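Local coordinates for protein probable glutaminase ybaS (Escherichia coli, PDB 1U60) that catalyses the hydrolysis of L-glutamine to L-glutamate and ammonium, as a homotetrameric enzyme whose family belongs to the beta-lactamase clan, at residues Q144-E149 with G209-A214; V43-V46 with V52-A55; C71-A76 with L112-N117. One frame throughout, in Å; residues are numbered along the deposited sequence.

Interaction 1 stands in the middle of the three. Through Ala210 CB, 3.2 Å from Val46 O, it touches strand 42-47 of interaction 2, and through Leu146 CD1, 3.9 Å from Cys71 CB, it touches the helix of interaction 3. Interactions 1 and 3 are small, buried contacts. Interaction 1 joins two helix ends by a hydroxyl beside a carbonyl and a methyl pair, whereas interaction 3 joins a helix to a loop by apolar contact alone. Interaction 2, only partly buried, is a backbone-bonded strand pair. It and interaction 3 lie on opposite sides of the chain's centre, about 26 Å apart between centres.

Interaction 1 (Q144-E149 with G209-A214); sequences QQLAGE and GATLAA
Two helices come together near their C-terminal ends where Leu146, in the last turn of helix 132-147, meets Thr211, close to the end of helix 202-213. The contact is small, burying 125 Å² in all, and has a polar and an apolar half. In the polar half, Thr211 OG1 lies 3.1 Å from Leu146 O. This hydroxyl also sits beside Thr207 O in the preceding turn of its own helix, and its one proton has both carbonyls to choose from. A helix end is a sensible place for such a hydroxyl, because the carbonyls of the last turn run out of amides of their own helix. The carbonyl of the residue before Leu146, Gln145 O, is likewise bonded by Asn218 ND2 from outside the helix.

In the apolar half, Thr211 CG2 packs 3.7 Å from Leu146 CD2, the two side chains crossing at about a right angle. The branched threonine thus serves both halves at once: with chi1 at -63°, OG1 stands beside its backbone N and CG2 points anti to that N. The second branch at CB gives threonine its methyl contact beside the hydroxyl. Leucine suits the other side, its forked end reaching well beyond the backbone into a buried setting. The chain then leaves helix 132-147 at Gly148, whose positive phi of 143° comes easily to a residue without CB, while Gly148 N still bonds Gln144 O at 2.9 Å.

Around the pair, Leu146 packs on the loop residue Val225 and on helix 68-80. On the other helix, Leu212 rests against Val70 of helix 68-80 and Val269 of strand 265-270, placing this junction between the helical part of the molecule and its five-stranded sheet.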
loop_
_atom_site.group_PDB
_atom_site.type_symbol
_atom_site.label_atom_id
_atom_site.label_comp_id
_atom_site.label_asym_id
_atom_site.label_seq_id
_atom_site.Cartn_x
_atom_site.Cartn_y
_atom_site.Cartn_z
ATOM N N GLN A 144 0.318 -18.873 -18.771
ATOM C CA GLN A 144 1.436 -19.437 -19.495
ATOM C C GLN A 144 2.354 -18.368 -20.096
ATOM O O GLN A 144 3.595 -18.494 -20.050
ATOM C CB GLN A 144 0.936 -20.409 -20.579
ATOM C CG GLN A 144 0.189 -21.639 -20.015
ATOM C CD GLN A 144 -0.552 -22.449 -21.076
ATOM O OE1 GLN A 144 -0.873 -21.940 -22.174
ATOM N NE2 GLN A 144 -0.906 -23.704 -20.722
ATOM N N GLN A 145 1.773 -17.282 -20.604
ATOM C CA GLN A 145 2.559 -16.194 -21.142
ATOM C C GLN A 145 3.393 -15.491 -20.084
ATOM O O GLN A 145 4.515 -15.117 -20.349
ATOM C CB GLN A 145 1.659 -15.166 -21.799
ATOM C CG GLN A 145 1.039 -15.597 -23.080
ATOM C CD GLN A 145 0.127 -14.483 -23.652
ATOM O OE1 GLN A 145 -0.901 -14.115 -23.033
ATOM N NE2 GLN A 145 0.478 -13.981 -24.828
ATOM N N LEU A 146 2.815 -15.314 -18.910
ATOM C CA LEU A 146 3.499 -14.577 -17.817
ATOM C C LEU A 146 4.528 -15.415 -17.066
ATOM O O LEU A 146 5.547 -14.891 -16.708
ATOM C CB LEU A 146 2.465 -14.087 -16.829
ATOM C CG LEU A 146 1.544 -13.006 -17.351
ATOM C CD1 LEU A 146 0.392 -12.894 -16.387
ATOM C CD2 LEU A 146 2.245 -11.704 -17.459
ATOM N N ALA A 147 4.252 -16.710 -16.850
ATOM C CA ALA A 147 5.049 -17.565 -15.964
ATOM C C ALA A 147 5.740 -18.753 -16.634
ATOM O O ALA A 147 6.726 -19.285 -16.116
ATOM C CB ALA A 147 4.181 -18.075 -14.814
ATOM N N GLY A 148 5.198 -19.202 -17.768
ATOM C CA GLY A 148 5.818 -20.290 -18.498
ATOM C C GLY A 148 4.829 -21.234 -19.123
ATOM O O GLY A 148 3.750 -21.476 -18.592
ATOM N N GLU A 149 5.225 -21.804 -20.264
ATOM C CA GLU A 149 4.307 -22.595 -21.059
ATOM C C GLU A 149 3.902 -23.893 -20.372
ATOM O O GLU A 149 2.887 -24.482 -20.763
ATOM C CB GLU A 149 4.881 -22.924 -22.461
ATOM C CG GLU A 149 6.209 -23.663 -22.444
ATOM C CD GLU A 149 6.727 -24.039 -23.835
ATOM O OE1 GLU A 149 6.002 -23.819 -24.833
ATOM O OE2 GLU A 149 7.878 -24.550 -23.914
ATOM N N GLY A 209 6.933 -12.689 -11.808
ATOM C CA GLY A 209 7.501 -11.472 -11.231
ATOM C C GLY A 209 8.393 -10.677 -12.174
ATOM O O GLY A 209 8.316 -9.450 -12.208
ATOM N N ALA A 210 9.242 -11.384 -12.927
ATOM C CA ALA A 210 10.180 -10.778 -13.817
ATOM C C ALA A 210 9.467 -10.154 -15.030
ATOM O O ALA A 210 9.873 -9.117 -15.521
ATOM C CB ALA A 210 11.197 -11.757 -14.267
ATOM N N THR A 211 8.371 -10.747 -15.450
ATOM C CA THR A 211 7.586 -10.181 -16.533
ATOM C C THR A 211 7.027 -8.831 -16.083
ATOM O O THR A 211 7.070 -7.843 -16.832
ATOM C CB THR A 211 6.492 -11.141 -16.966
ATOM O OG1 THR A 211 7.083 -12.361 -17.487
ATOM C CG2 THR A 211 5.657 -10.487 -18.064
ATOM N N LEU A 212 6.538 -8.770 -14.843
ATOM C CA LEU A 212 6.044 -7.525 -14.317
ATOM C C LEU A 212 7.218 -6.563 -14.121
ATOM O O LEU A 212 7.125 -5.371 -14.483
ATOM C CB LEU A 212 5.299 -7.792 -13.029
ATOM C CG LEU A 212 4.043 -8.656 -13.096
ATOM C CD1 LEU A 212 3.520 -9.011 -11.664
ATOM C CD2 LEU A 212 2.932 -7.985 -13.948
ATOM N N ALA A 213 8.350 -7.028 -13.583
ATOM C CA ALA A 213 9.487 -6.133 -13.363
ATOM C C ALA A 213 9.997 -5.507 -14.691
ATOM O O ALA A 213 10.474 -4.379 -14.689
ATOM C CB ALA A 213 10.657 -6.874 -12.646
ATOM N N ALA A 214 9.905 -6.275 -15.789
ATOM C CA ALA A 214 10.345 -5.864 -17.120
ATOM C C ALA A 214 9.306 -4.999 -17.864
ATOM O O ALA A 214 9.484 -4.680 -19.049
ATOM C CB ALA A 214 10.698 -7.066 -17.948
#

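Interaction 2 (V43-V46 with V52-A55); sequences VAIV and VYSA
The Tyr53 ring is met by the neighbouring strand at its edge rather than over a face: Ile45 CG2 lies near the ring plane, 4.2 Å from CD2. Beyond the strands, the tyrosine side chain touches Ala4, Leu7 and Gln8 of helix 4-18. Ile45 and Tyr53 belong to a beta hairpin that forms one side of the five-stranded antiparallel sheet, the two strands running at 176°. Two hydrogen-bonded pairs join them. Ile45 N reaches Tyr53 O at 2.8 Å, with a return bond from Tyr53 N to Ile45 O, and Val43 and Ala55 exchange a second such couple.

Side chains alternate between the faces. Val43, Ile45, Tyr53 and Ala55 share one; there Val43 and Ile45, branched and apolar, pack on helix 290-303, while Tyr53 and Ala55 touch helix 4-18. Ala44, Val46, Val52 and Ser54 share the other, facing helix 202-213 through the valines. Small residues fit the Ala44-Ser54 pair, whose CA atoms are just 4.1 Å apart; Ser54 OG bonds the hydroxyl of Ser58. Val46 and Val52 lie side by side and point the same way, CG2 to CG2 at 4.1 Å.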
loop_
_atom_site.group_PDB
_atom_site.type_symbol
_atom_site.label_atom_id
_atom_site.label_comp_id
_atom_site.label_asym_id
_atom_site.label_seq_id
_atom_site.Cartn_x
_atom_site.Cartn_y
_atom_site.Cartn_z
ATOM N N VAL A 43 13.754 -21.015 -3.402
ATOM C CA VAL A 43 13.774 -19.590 -3.648
ATOM C C VAL A 43 14.486 -19.335 -4.978
ATOM O O VAL A 43 15.420 -20.061 -5.384
ATOM C CB VAL A 43 14.407 -18.821 -2.490
ATOM C CG1 VAL A 43 15.805 -19.357 -2.170
ATOM C CG2 VAL A 43 14.430 -17.361 -2.771
ATOM N N ALA A 44 14.015 -18.331 -5.704
ATOM C CA ALA A 44 14.577 -18.019 -7.024
ATOM C C ALA A 44 14.490 -16.540 -7.359
ATOM O O ALA A 44 13.580 -15.861 -6.950
ATOM C CB ALA A 44 13.862 -18.811 -8.155
ATOM N N ILE A 45 15.421 -16.104 -8.222
ATOM C CA ILE A 45 15.396 -14.832 -8.899
ATOM C C ILE A 45 15.348 -15.087 -10.413
ATOM O O ILE A 45 16.044 -15.944 -10.951
ATOM C CB ILE A 45 16.696 -14.067 -8.621
ATOM C CG1 ILE A 45 16.805 -13.628 -7.167
ATOM C CG2 ILE A 45 16.863 -12.897 -9.572
ATOM C CD1 ILE A 45 18.197 -13.153 -6.739
ATOM N N VAL A 46 14.488 -14.324 -11.091
ATOM C CA VAL A 46 14.540 -14.195 -12.519
ATOM C C VAL A 46 14.697 -12.708 -12.830
ATOM O O VAL A 46 13.858 -11.899 -12.458
ATOM C CB VAL A 46 13.312 -14.773 -13.202
ATOM C CG1 VAL A 46 13.428 -14.491 -14.747
ATOM C CG2 VAL A 46 13.225 -16.288 -12.923
ATOM N N VAL A 52 18.589 -16.579 -14.468
ATOM C CA VAL A 52 17.827 -17.330 -13.488
ATOM C C VAL A 52 18.775 -17.877 -12.448
ATOM O O VAL A 52 19.778 -18.491 -12.805
ATOM C CB VAL A 52 17.068 -18.530 -14.125
ATOM C CG1 VAL A 52 16.328 -19.305 -13.066
ATOM C CG2 VAL A 52 16.121 -18.055 -15.199
ATOM N N TYR A 53 18.457 -17.672 -11.177
ATOM C CA TYR A 53 19.266 -18.123 -10.042
ATOM C C TYR A 53 18.322 -18.774 -9.049
ATOM O O TYR A 53 17.303 -18.168 -8.681
ATOM C CB TYR A 53 19.968 -16.961 -9.336
ATOM C CG TYR A 53 20.779 -16.154 -10.290
ATOM C CD1 TYR A 53 22.078 -16.560 -10.647
ATOM C CD2 TYR A 53 20.228 -15.047 -10.944
ATOM C CE1 TYR A 53 22.814 -15.858 -11.622
ATOM C CE2 TYR A 53 20.952 -14.349 -11.886
ATOM C CZ TYR A 53 22.240 -14.741 -12.217
ATOM O OH TYR A 53 22.934 -14.050 -13.170
ATOM N N SER A 54 18.637 -19.966 -8.571
ATOM C CA SER A 54 17.754 -20.589 -7.584
ATOM C C SER A 54 18.466 -21.489 -6.613
ATOM O O SER A 54 19.627 -21.824 -6.806
ATOM C CB SER A 54 16.640 -21.351 -8.290
ATOM O OG SER A 54 17.092 -22.629 -8.731
ATOM N N ALA A 55 17.744 -21.852 -5.563
ATOM C CA ALA A 55 18.198 -22.768 -4.529
ATOM C C ALA A 55 17.019 -23.552 -4.039
ATOM O O ALA A 55 15.872 -23.075 -4.063
ATOM C CB ALA A 55 18.831 -21.983 -3.339
#

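Interaction 3 (C71-A76 with L112-N117); sequences CTLALA and LSPLVN
Leu73 sets its forked end against the ring of Pro114, whose CG lies 3.9 Å from Leu73 CD1 and 4.0 Å from CD2. The two side chains approach at a slant. Leu73 CD2 also reaches Leu115 CD2, at a looser 4.4 Å. With CG swung anti to the backbone N (chi1 171°), the leucine extends from helix 68-80 toward the loop and spreads both methyls over it. All three residues are buried, which suits their wholly apolar side chains, and the stiff proline ring offers a fixed surface.

The loop is shaped from within. Ser113 OG accepts a hydrogen bond from Leu115 N at 3.0 Å, forming an ST turn, and residues 113 to 116 make a type I beta turn, whose backbone bond from Val116 N to Ser113 O is weak. Serine and proline thus suit a tight bend that leads straight into helix 117-126, with Val116 at the N-cap. Farther out, Pro114 touches Thr123 of that helix and Glu237 of helix 231-241.

Lys69, one turn before Leu73, bonds through NZ to both Leu115 O and Asn117 OD1. Ser66 and Lys69 form the Ser-X-X-Lys sequence of the beta-lactamase clan, and Ser66 and Asn117 are predicted to bind substrate, so this packing probably borders the glutamine site.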
loop_
_atom_site.group_PDB
_atom_site.type_symbol
_atom_site.label_atom_id
_atom_site.label_comp_id
_atom_site.label_asym_id
_atom_site.label_seq_id
_atom_site.Cartn_x
_atom_site.Cartn_y
_atom_site.Cartn_z
ATOM N N CYS A 71 -2.637 -12.717 -12.336
ATOM C CA CYS A 71 -2.671 -12.958 -13.781
ATOM C C CYS A 71 -4.008 -12.531 -14.408
ATOM O O CYS A 71 -4.053 -11.970 -15.486
ATOM C CB CYS A 71 -2.429 -14.422 -14.115
ATOM S SG CYS A 71 -0.922 -15.143 -13.372
ATOM N N THR A 72 -5.112 -12.807 -13.725
ATOM C CA THR A 72 -6.395 -12.449 -14.302
ATOM C C THR A 72 -6.586 -10.943 -14.247
ATOM O O THR A 72 -7.229 -10.327 -15.161
ATOM C CB THR A 72 -7.489 -13.244 -13.556
ATOM O OG1 THR A 72 -7.398 -14.630 -13.991
ATOM C CG2 THR A 72 -8.904 -12.732 -13.892
ATOM N N LEU A 73 -6.075 -10.314 -13.181
ATOM C CA LEU A 73 -6.078 -8.867 -13.115
ATOM C C LEU A 73 -5.340 -8.306 -14.334
ATOM O O LEU A 73 -5.754 -7.312 -14.945
ATOM C CB LEU A 73 -5.423 -8.389 -11.817
ATOM C CG LEU A 73 -5.160 -6.901 -11.684
ATOM C CD1 LEU A 73 -6.504 -6.138 -11.930
ATOM C CD2 LEU A 73 -4.526 -6.512 -10.359
ATOM N N ALA A 74 -4.170 -8.872 -14.617
ATOM C CA ALA A 74 -3.363 -8.374 -15.742
ATOM C C ALA A 74 -4.185 -8.460 -17.040
ATOM O O ALA A 74 -4.259 -7.504 -17.822
ATOM C CB ALA A 74 -2.113 -9.120 -15.837
ATOM N N LEU A 75 -4.886 -9.582 -17.233
ATOM C CA LEU A 75 -5.732 -9.728 -18.413
ATOM C C LEU A 75 -6.889 -8.734 -18.442
ATOM O O LEU A 75 -7.218 -8.165 -19.488
ATOM C CB LEU A 75 -6.224 -11.181 -18.527
ATOM C CG LEU A 75 -6.999 -11.488 -19.784
ATOM C CD1 LEU A 75 -6.234 -11.102 -21.050
ATOM C CD2 LEU A 75 -7.349 -12.939 -19.759
ATOM N N ALA A 76 -7.518 -8.500 -17.288
ATOM C CA ALA A 76 -8.657 -7.577 -17.250
ATOM C C ALA A 76 -8.186 -6.192 -17.635
ATOM O O ALA A 76 -8.874 -5.453 -18.350
ATOM C CB ALA A 76 -9.262 -7.529 -15.898
ATOM N N LEU A 112 -13.987 -4.024 -3.710
ATOM C CA LEU A 112 -12.841 -3.193 -3.365
ATOM C C LEU A 112 -11.522 -3.529 -3.963
ATOM O O LEU A 112 -10.850 -2.618 -4.432
ATOM C CB LEU A 112 -12.629 -3.044 -1.842
ATOM C CG LEU A 112 -13.501 -2.080 -1.010
ATOM C CD1 LEU A 112 -12.746 -1.344 0.164
ATOM C CD2 LEU A 112 -14.471 -1.275 -1.741
ATOM N N SER A 113 -11.109 -4.794 -3.931
ATOM C CA SER A 113 -9.778 -5.196 -4.430
ATOM C C SER A 113 -9.895 -6.432 -5.312
ATOM O O SER A 113 -10.538 -7.404 -4.892
ATOM C CB SER A 113 -8.805 -5.523 -3.283
ATOM O OG SER A 113 -7.602 -6.155 -3.784
ATOM N N PRO A 114 -9.234 -6.454 -6.474
ATOM C CA PRO A 114 -9.173 -7.691 -7.305
ATOM C C PRO A 114 -8.384 -8.811 -6.658
ATOM O O PRO A 114 -8.356 -9.897 -7.178
ATOM C CB PRO A 114 -8.412 -7.274 -8.568
ATOM C CG PRO A 114 -7.941 -5.865 -8.339
ATOM C CD PRO A 114 -8.536 -5.317 -7.094
ATOM N N LEU A 115 -7.734 -8.531 -5.539
ATOM C CA LEU A 115 -6.909 -9.522 -4.852
ATOM C C LEU A 115 -7.510 -10.169 -3.618
ATOM O O LEU A 115 -6.858 -10.993 -3.038
ATOM C CB LEU A 115 -5.498 -8.990 -4.590
ATOM C CG LEU A 115 -4.766 -8.380 -5.765
ATOM C CD1 LEU A 115 -3.332 -7.985 -5.383
ATOM C CD2 LEU A 115 -4.728 -9.336 -7.002
ATOM N N VAL A 116 -8.717 -9.763 -3.180
ATOM C CA VAL A 116 -9.459 -10.591 -2.243
ATOM C C VAL A 116 -10.365 -11.521 -3.060
ATOM O O VAL A 116 -10.524 -11.317 -4.244
ATOM C CB VAL A 116 -10.227 -9.797 -1.204
ATOM C CG1 VAL A 116 -9.235 -8.905 -0.423
ATOM C CG2 VAL A 116 -11.375 -9.010 -1.846
ATOM N N ASN A 117 -10.877 -12.577 -2.461
ATOM C CA ASN A 117 -11.616 -13.569 -3.275
ATOM C C ASN A 117 -12.801 -12.939 -4.064
ATOM O O ASN A 117 -13.038 -13.236 -5.215
ATOM C CB ASN A 117 -12.144 -14.709 -2.389
ATOM C CG ASN A 117 -11.091 -15.754 -2.053
ATOM O OD1 ASN A 117 -9.888 -15.493 -2.019
ATOM N ND2 ASN A 117 -11.571 -16.962 -1.695
#